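Side-chain contacts in regulatory protein of LacI family (Chloroflexus aggregans, PDB 3BBL), which probably regulates transcription as a DNA-binding protein of the LacI family, whose periplasmic-binding-protein-like part is expected to sense a small-molecule effector: residues Leu42-Ser47 with Asp66-Ser71; Pro78-Leu83 with Phe88-Phe93. One frame throughout, in Å; residues are numbered along the deposited sequence.

Both contacts are buried and apolar, and both lie on the same side of the chain's centre, with their own centres about 10 Å apart. Strand 67-70 ties them together. Interaction 1 reaches from it over strand 6-9 to Phe44, just past strand 40-43. Interaction 2 packs the following helix, 78-85, on the neighbouring strand 90-93. The chemistry differs with place. Residues 42-47 and 66-71 meet through one pair of rings, near the second subunit and a bound ethanediol. Residues 78-83 and 88-93 meet through aliphatic groups on one ring, plus a backbone hydrogen bond. Arg79 NH2 bonds to Ser71 O and so joins the two.

Interaction 1 of 2, residues Leu42-Ser47 with Asp66-Ser71; sequences LPFPFS and DGFVLS. With EDO (1,2-ethanediol), chain B.
Phe44 and Phe68 form a buried aromatic contact beneath helix 54-61, on one face of the parallel sheet. Phe44 directly follows strand 40-43, outermost in this chain's sheet, and Phe68 lies on strand 67-70. Strand 6-9 runs between these two strands, so no backbone hydrogen bond joins the segments. The rings bridge the gap. CE2 of Phe44 sits 3.8 Å from CD1 of Phe68, and it touches CE1 of the same ring as well. It arrives at the edge of the Phe68 ring, near the ring plane. The ring planes are turned 79° from each other, and the pair is oblique. The first torsion of Phe44 is 61°, which sets CG between the backbone N and the carbonyl carbon and sends the ring toward strand 67-70. The side chain of Phe68 does not set out toward Phe44, but its CG lies anti to the carbonyl carbon, and the ring edge comes nearer.

The strand order 40-43, 6-9, 67-70, 90-93 is that of a Rossmann-like alpha/beta subdomain, as in LacI-family and periplasmic binding proteins. Tyr56 of helix 54-61 meets both rings, edge-to-face with Phe44. Leu83 of helix 78-85 also touches Phe68. Phe44 also packs on Phe40 of the second subunit, so the ring pair lies close to the dimer interface.

Beyond Phe44 the chain is a loop, and its backbone holds a 1,2-ethanediol, probably from the crystallisation liquor. Phe46 N donates a nearly straight hydrogen bond to O1 of the diol, at 2.8 Å and 172°. O2 of the diol lies 3.1 Å from Phe44 O. Trp11 N binds the diol too.

Interaction 2 of 2, residues Pro78-Leu83 with Phe88-Phe93; sequences PRVQFL and FPFVAF
Leu83 and Val80 of helix 78-85 pack on the ring of Phe90 at the start of strand 90-93. This is the helix-to-strand half of a right-handed beta-alpha-beta crossover, made of strand 67-70, helix 78-85 and strand 90-93. The first torsion of Phe90 is 80°. It holds CG between the backbone N and the carbonyl carbon, with the ring directed at the helix. Leu83 touches this ring with two parts of its side chain. CB lies 3.5 Å from CD2 of Phe90, and CD1 reaches back to 3.8 Å from CB of Phe90. With CG anti to the carbonyl carbon (chi1 -60°) and CD1 extended beyond it, CD1 comes to the root of the ring. Val80, nearly one turn earlier, meets the far end. Its CG1 stands 3.9 Å from CZ of Phe90, and the two side chains cross at about a right angle.

Phe88 joins in through its CB, 4.5 Å from CD2 of Leu83, while its ring leads away from the helix. Pro89 CD lies over one face of that ring. Phe88 N donates a hydrogen bond to Leu83 O at 3.2 Å. The bond lies in the carbonyl plane and bends to 152° at the hydrogen. It ties the last part of the helix to the loop that leads into strand 90-93. Leu70 touches Val80, Leu83 and Phe90, extending the apolar layer onto strand 67-70. All the side chains that touch are apolar, so their cohesion rests on dispersion and burial, and the hydrogen bond between the segments is made by the backbone.

Interaction 1 of 2, residues Leu42-Ser47 with Asp66-Ser71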
loop_
_atom_site.group_PDB
_atom_site.type_symbol
_atom_site.label_atom_id
_atom_site.label_comp_id
_atom_site.label_asym_id
_atom_site.label_seq_id
_atom_site.Cartn_x
_atom_site.Cartn_y
_atom_site.Cartn_z
ATOM N N LEU A 42 -9.262 9.437 -15.101
ATOM C CA LEU A 42 -8.062 9.694 -15.863
ATOM C C LEU A 42 -6.955 10.248 -14.980
ATOM O O LEU A 42 -6.985 11.416 -14.591
ATOM C CB LEU A 42 -8.357 10.680 -16.986
ATOM C CG LEU A 42 -7.174 11.004 -17.895
ATOM C CD1 LEU A 42 -6.771 9.759 -18.666
ATOM C CD2 LEU A 42 -7.545 12.134 -18.845
ATOM N N PRO A 43 -5.968 9.410 -14.639
ATOM C CA PRO A 43 -4.853 9.851 -13.800
ATOM C C PRO A 43 -3.924 10.759 -14.592
ATOM O O PRO A 43 -3.707 10.546 -15.779
ATOM C CB PRO A 43 -4.152 8.546 -13.432
ATOM C CG PRO A 43 -5.226 7.523 -13.560
ATOM C CD PRO A 43 -5.951 7.949 -14.800
ATOM N N PHE A 44 -3.391 11.777 -13.934
ATOM C CA PHE A 44 -2.448 12.682 -14.566
ATOM C C PHE A 44 -1.366 12.957 -13.526
ATOM O O PHE A 44 -1.615 12.860 -12.327
ATOM C CB PHE A 44 -3.143 13.976 -15.038
ATOM C CG PHE A 44 -3.787 14.775 -13.947
ATOM C CD1 PHE A 44 -3.059 15.714 -13.231
ATOM C CD2 PHE A 44 -5.141 14.618 -13.664
ATOM C CE1 PHE A 44 -3.668 16.496 -12.245
ATOM C CE2 PHE A 44 -5.764 15.390 -12.679
ATOM C CZ PHE A 44 -5.024 16.334 -11.969
ATOM N N PRO A 45 -0.143 13.277 -13.973
ATOM C CA PRO A 45 0.964 13.552 -13.054
ATOM C C PRO A 45 0.642 14.623 -12.024
ATOM O O PRO A 45 0.095 15.674 -12.350
ATOM C CB PRO A 45 2.093 13.958 -13.995
ATOM C CG PRO A 45 1.809 13.119 -15.207
ATOM C CD PRO A 45 0.319 13.321 -15.370
ATOM N N PHE A 46 0.980 14.339 -10.775
ATOM C CA PHE A 46 0.734 15.264 -9.680
ATOM C C PHE A 46 1.866 16.285 -9.645
ATOM O O PHE A 46 3.013 15.953 -9.927
ATOM C CB PHE A 46 0.705 14.498 -8.357
ATOM C CG PHE A 46 0.233 15.313 -7.190
ATOM C CD1 PHE A 46 -1.122 15.466 -6.940
ATOM C CD2 PHE A 46 1.145 15.911 -6.326
ATOM C CE1 PHE A 46 -1.570 16.198 -5.847
ATOM C CE2 PHE A 46 0.708 16.650 -5.225
ATOM C CZ PHE A 46 -0.651 16.793 -4.984
ATOM N N SER A 47 1.547 17.526 -9.314
ATOM C CA SER A 47 2.570 18.555 -9.226
ATOM C C SER A 47 2.800 18.781 -7.735
ATOM O O SER A 47 1.951 19.353 -7.056
ATOM C CB SER A 47 2.090 19.845 -9.901
ATOM O OG SER A 47 3.115 20.825 -9.924
ATOM N N ASP A 66 -14.442 15.982 -17.644
ATOM C CA ASP A 66 -15.601 16.800 -17.324
ATOM C C ASP A 66 -15.501 17.316 -15.896
ATOM O O ASP A 66 -16.263 18.188 -15.488
ATOM C CB ASP A 66 -16.886 15.982 -17.476
ATOM C CG ASP A 66 -16.927 15.206 -18.771
ATOM O OD1 ASP A 66 -16.557 15.775 -19.820
ATOM O OD2 ASP A 66 -17.330 14.030 -18.744
ATOM N N GLY A 67 -14.556 16.773 -15.140
ATOM C CA GLY A 67 -14.390 17.182 -13.756
ATOM C C GLY A 67 -13.159 16.574 -13.109
ATOM O O GLY A 67 -12.498 15.701 -13.682
ATOM N N PHE A 68 -12.854 17.040 -11.904
ATOM C CA PHE A 68 -11.697 16.567 -11.161
ATOM C C PHE A 68 -12.048 16.158 -9.741
ATOM O O PHE A 68 -13.035 16.610 -9.162
ATOM C CB PHE A 68 -10.652 17.673 -11.034
ATOM C CG PHE A 68 -10.033 18.096 -12.324
ATOM C CD1 PHE A 68 -9.021 17.343 -12.905
ATOM C CD2 PHE A 68 -10.419 19.289 -12.929
ATOM C CE1 PHE A 68 -8.392 17.771 -14.067
ATOM C CE2 PHE A 68 -9.803 19.730 -14.089
ATOM C CZ PHE A 68 -8.784 18.971 -14.663
ATOM N N VAL A 69 -11.215 15.289 -9.189
ATOM C CA VAL A 69 -11.335 14.877 -7.807
ATOM C C VAL A 69 -9.954 15.272 -7.291
ATOM O O VAL A 69 -8.948 15.005 -7.950
ATOM C CB VAL A 69 -11.545 13.370 -7.660
ATOM C CG1 VAL A 69 -11.411 12.974 -6.191
ATOM C CG2 VAL A 69 -12.933 12.993 -8.161
ATOM N N LEU A 70 -9.909 15.949 -6.149
ATOM C CA LEU A 70 -8.641 16.390 -5.575
ATOM C C LEU A 70 -8.413 15.734 -4.220
ATOM O O LEU A 70 -9.357 15.538 -3.463
ATOM C CB LEU A 70 -8.640 17.916 -5.385
ATOM C CG LEU A 70 -9.115 18.844 -6.509
ATOM C CD1 LEU A 70 -9.228 20.263 -5.965
ATOM C CD2 LEU A 70 -8.157 18.793 -7.690
ATOM N N SER A 71 -7.159 15.394 -3.924
ATOM C CA SER A 71 -6.797 14.805 -2.634
ATOM C C SER A 71 -5.583 15.572 -2.107
ATOM O O SER A 71 -4.992 16.359 -2.847
ATOM C CB SER A 71 -6.495 13.308 -2.770
ATOM O OG SER A 71 -5.454 13.058 -3.684
HETATM C C1 EDO B . 1.500 10.561 -10.542
HETATM O O1 EDO B . 2.024 11.794 -10.063
HETATM C C2 EDO B . 0.057 10.375 -10.048
HETATM O O2 EDO B . -0.531 11.628 -9.669
#

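Interaction 2 of 2, residues Pro78-Leu83 with Phe88-Phe93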
loop_
_atom_site.group_PDB
_atom_site.type_symbol
_atom_site.label_atom_id
_atom_site.label_comp_id
_atom_site.label_asym_id
_atom_site.label_seq_id
_atom_site.Cartn_x
_atom_site.Cartn_y
_atom_site.Cartn_z
ATOM N N PRO A 78 -4.326 26.048 -3.729
ATOM C CA PRO A 78 -4.344 26.732 -5.026
ATOM C C PRO A 78 -5.192 26.021 -6.095
ATOM O O PRO A 78 -5.837 26.668 -6.920
ATOM C CB PRO A 78 -2.857 26.819 -5.392
ATOM C CG PRO A 78 -2.252 25.643 -4.686
ATOM C CD PRO A 78 -2.953 25.665 -3.352
ATOM N N ARG A 79 -5.199 24.693 -6.072
ATOM C CA ARG A 79 -5.984 23.930 -7.037
ATOM C C ARG A 79 -7.477 24.199 -6.851
ATOM O O ARG A 79 -8.222 24.318 -7.823
ATOM C CB ARG A 79 -5.713 22.430 -6.880
ATOM C CG ARG A 79 -4.279 21.999 -7.167
ATOM C CD ARG A 79 -4.060 20.565 -6.718
ATOM N NE ARG A 79 -4.352 20.412 -5.290
ATOM C CZ ARG A 79 -4.440 19.243 -4.661
ATOM N NH1 ARG A 79 -4.257 18.112 -5.330
ATOM N NH2 ARG A 79 -4.721 19.206 -3.366
ATOM N N VAL A 80 -7.910 24.296 -5.599
ATOM C CA VAL A 80 -9.314 24.552 -5.290
ATOM C C VAL A 80 -9.697 25.971 -5.699
ATOM O O VAL A 80 -10.789 26.213 -6.217
ATOM C CB VAL A 80 -9.587 24.375 -3.778
ATOM C CG1 VAL A 80 -11.028 24.762 -3.450
ATOM C CG2 VAL A 80 -9.312 22.931 -3.374
ATOM N N GLN A 81 -8.783 26.901 -5.455
ATOM C CA GLN A 81 -8.980 28.305 -5.783
ATOM C C GLN A 81 -9.170 28.427 -7.295
ATOM O O GLN A 81 -10.128 29.037 -7.776
ATOM C CB GLN A 81 -7.744 29.092 -5.347
ATOM C CG GLN A 81 -7.989 30.524 -4.931
ATOM C CD GLN A 81 -6.695 31.218 -4.538
ATOM O OE1 GLN A 81 -5.934 30.718 -3.700
ATOM N NE2 GLN A 81 -6.435 32.374 -5.144
ATOM N N PHE A 82 -8.247 27.825 -8.033
ATOM C CA PHE A 82 -8.278 27.849 -9.487
ATOM C C PHE A 82 -9.570 27.291 -10.075
ATOM O O PHE A 82 -10.289 27.994 -10.780
ATOM C CB PHE A 82 -7.084 27.072 -10.035
ATOM C CG PHE A 82 -7.080 26.944 -11.528
ATOM C CD1 PHE A 82 -6.949 28.068 -12.337
ATOM C CD2 PHE A 82 -7.212 25.696 -12.128
ATOM C CE1 PHE A 82 -6.947 27.952 -13.725
ATOM C CE2 PHE A 82 -7.214 25.568 -13.512
ATOM C CZ PHE A 82 -7.081 26.700 -14.314
ATOM N N LEU A 83 -9.866 26.028 -9.786
ATOM C CA LEU A 83 -11.070 25.393 -10.310
ATOM C C LEU A 83 -12.332 26.152 -9.931
ATOM O O LEU A 83 -13.321 26.131 -10.666
ATOM C CB LEU A 83 -11.160 23.941 -9.827
ATOM C CG LEU A 83 -9.976 23.070 -10.263
ATOM C CD1 LEU A 83 -10.112 21.674 -9.685
ATOM C CD2 LEU A 83 -9.914 23.024 -11.785
ATOM N N PHE A 88 -15.248 25.217 -12.996
ATOM C CA PHE A 88 -15.157 23.850 -13.515
ATOM C C PHE A 88 -15.519 22.826 -12.433
ATOM O O PHE A 88 -15.109 22.957 -11.282
ATOM C CB PHE A 88 -13.744 23.569 -14.031
ATOM C CG PHE A 88 -13.675 22.431 -15.006
ATOM C CD1 PHE A 88 -14.145 22.588 -16.308
ATOM C CD2 PHE A 88 -13.175 21.197 -14.622
ATOM C CE1 PHE A 88 -14.117 21.530 -17.213
ATOM C CE2 PHE A 88 -13.142 20.129 -15.518
ATOM C CZ PHE A 88 -13.615 20.295 -16.817
ATOM N N PRO A 89 -16.282 21.781 -12.797
ATOM C CA PRO A 89 -16.703 20.735 -11.853
ATOM C C PRO A 89 -15.557 20.015 -11.137
ATOM O O PRO A 89 -14.572 19.600 -11.760
ATOM C CB PRO A 89 -17.498 19.769 -12.731
ATOM C CG PRO A 89 -17.968 20.629 -13.867
ATOM C CD PRO A 89 -16.764 21.476 -14.154
ATOM N N PHE A 90 -15.695 19.865 -9.825
ATOM C CA PHE A 90 -14.684 19.179 -9.040
ATOM C C PHE A 90 -15.205 18.887 -7.652
ATOM O O PHE A 90 -16.083 19.580 -7.144
ATOM C CB PHE A 90 -13.406 20.021 -8.944
ATOM C CG PHE A 90 -13.461 21.117 -7.914
ATOM C CD1 PHE A 90 -13.117 20.864 -6.586
ATOM C CD2 PHE A 90 -13.837 22.409 -8.272
ATOM C CE1 PHE A 90 -13.141 21.890 -5.629
ATOM C CE2 PHE A 90 -13.865 23.439 -7.327
ATOM C CZ PHE A 90 -13.517 23.180 -6.003
ATOM N N VAL A 91 -14.666 17.834 -7.056
ATOM C CA VAL A 91 -15.016 17.443 -5.700
ATOM C C VAL A 91 -13.691 17.257 -4.990
ATOM O O VAL A 91 -12.788 16.607 -5.513
ATOM C CB VAL A 91 -15.790 16.111 -5.659
ATOM C CG1 VAL A 91 -15.883 15.614 -4.226
ATOM C CG2 VAL A 91 -17.178 16.296 -6.230
ATOM N N ALA A 92 -13.558 17.855 -3.817
ATOM C CA ALA A 92 -12.327 17.715 -3.051
ATOM C C ALA A 92 -12.512 16.650 -1.976
ATOM O O ALA A 92 -13.546 16.598 -1.316
ATOM C CB ALA A 92 -11.951 19.044 -2.408
ATOM N N PHE A 93 -11.527 15.773 -1.838
ATOM C CA PHE A 93 -11.566 14.751 -0.800
ATOM C C PHE A 93 -10.787 15.385 0.351
ATOM O O PHE A 93 -9.574 15.198 0.470
ATOM C CB PHE A 93 -10.860 13.471 -1.254
ATOM C CG PHE A 93 -10.776 12.406 -0.185
ATOM C CD1 PHE A 93 -9.781 11.435 -0.227
ATOM C CD2 PHE A 93 -11.696 12.364 0.861
ATOM C CE1 PHE A 93 -9.702 10.446 0.747
ATOM C CE2 PHE A 93 -11.622 11.374 1.842
ATOM C CZ PHE A 93 -10.620 10.412 1.783
#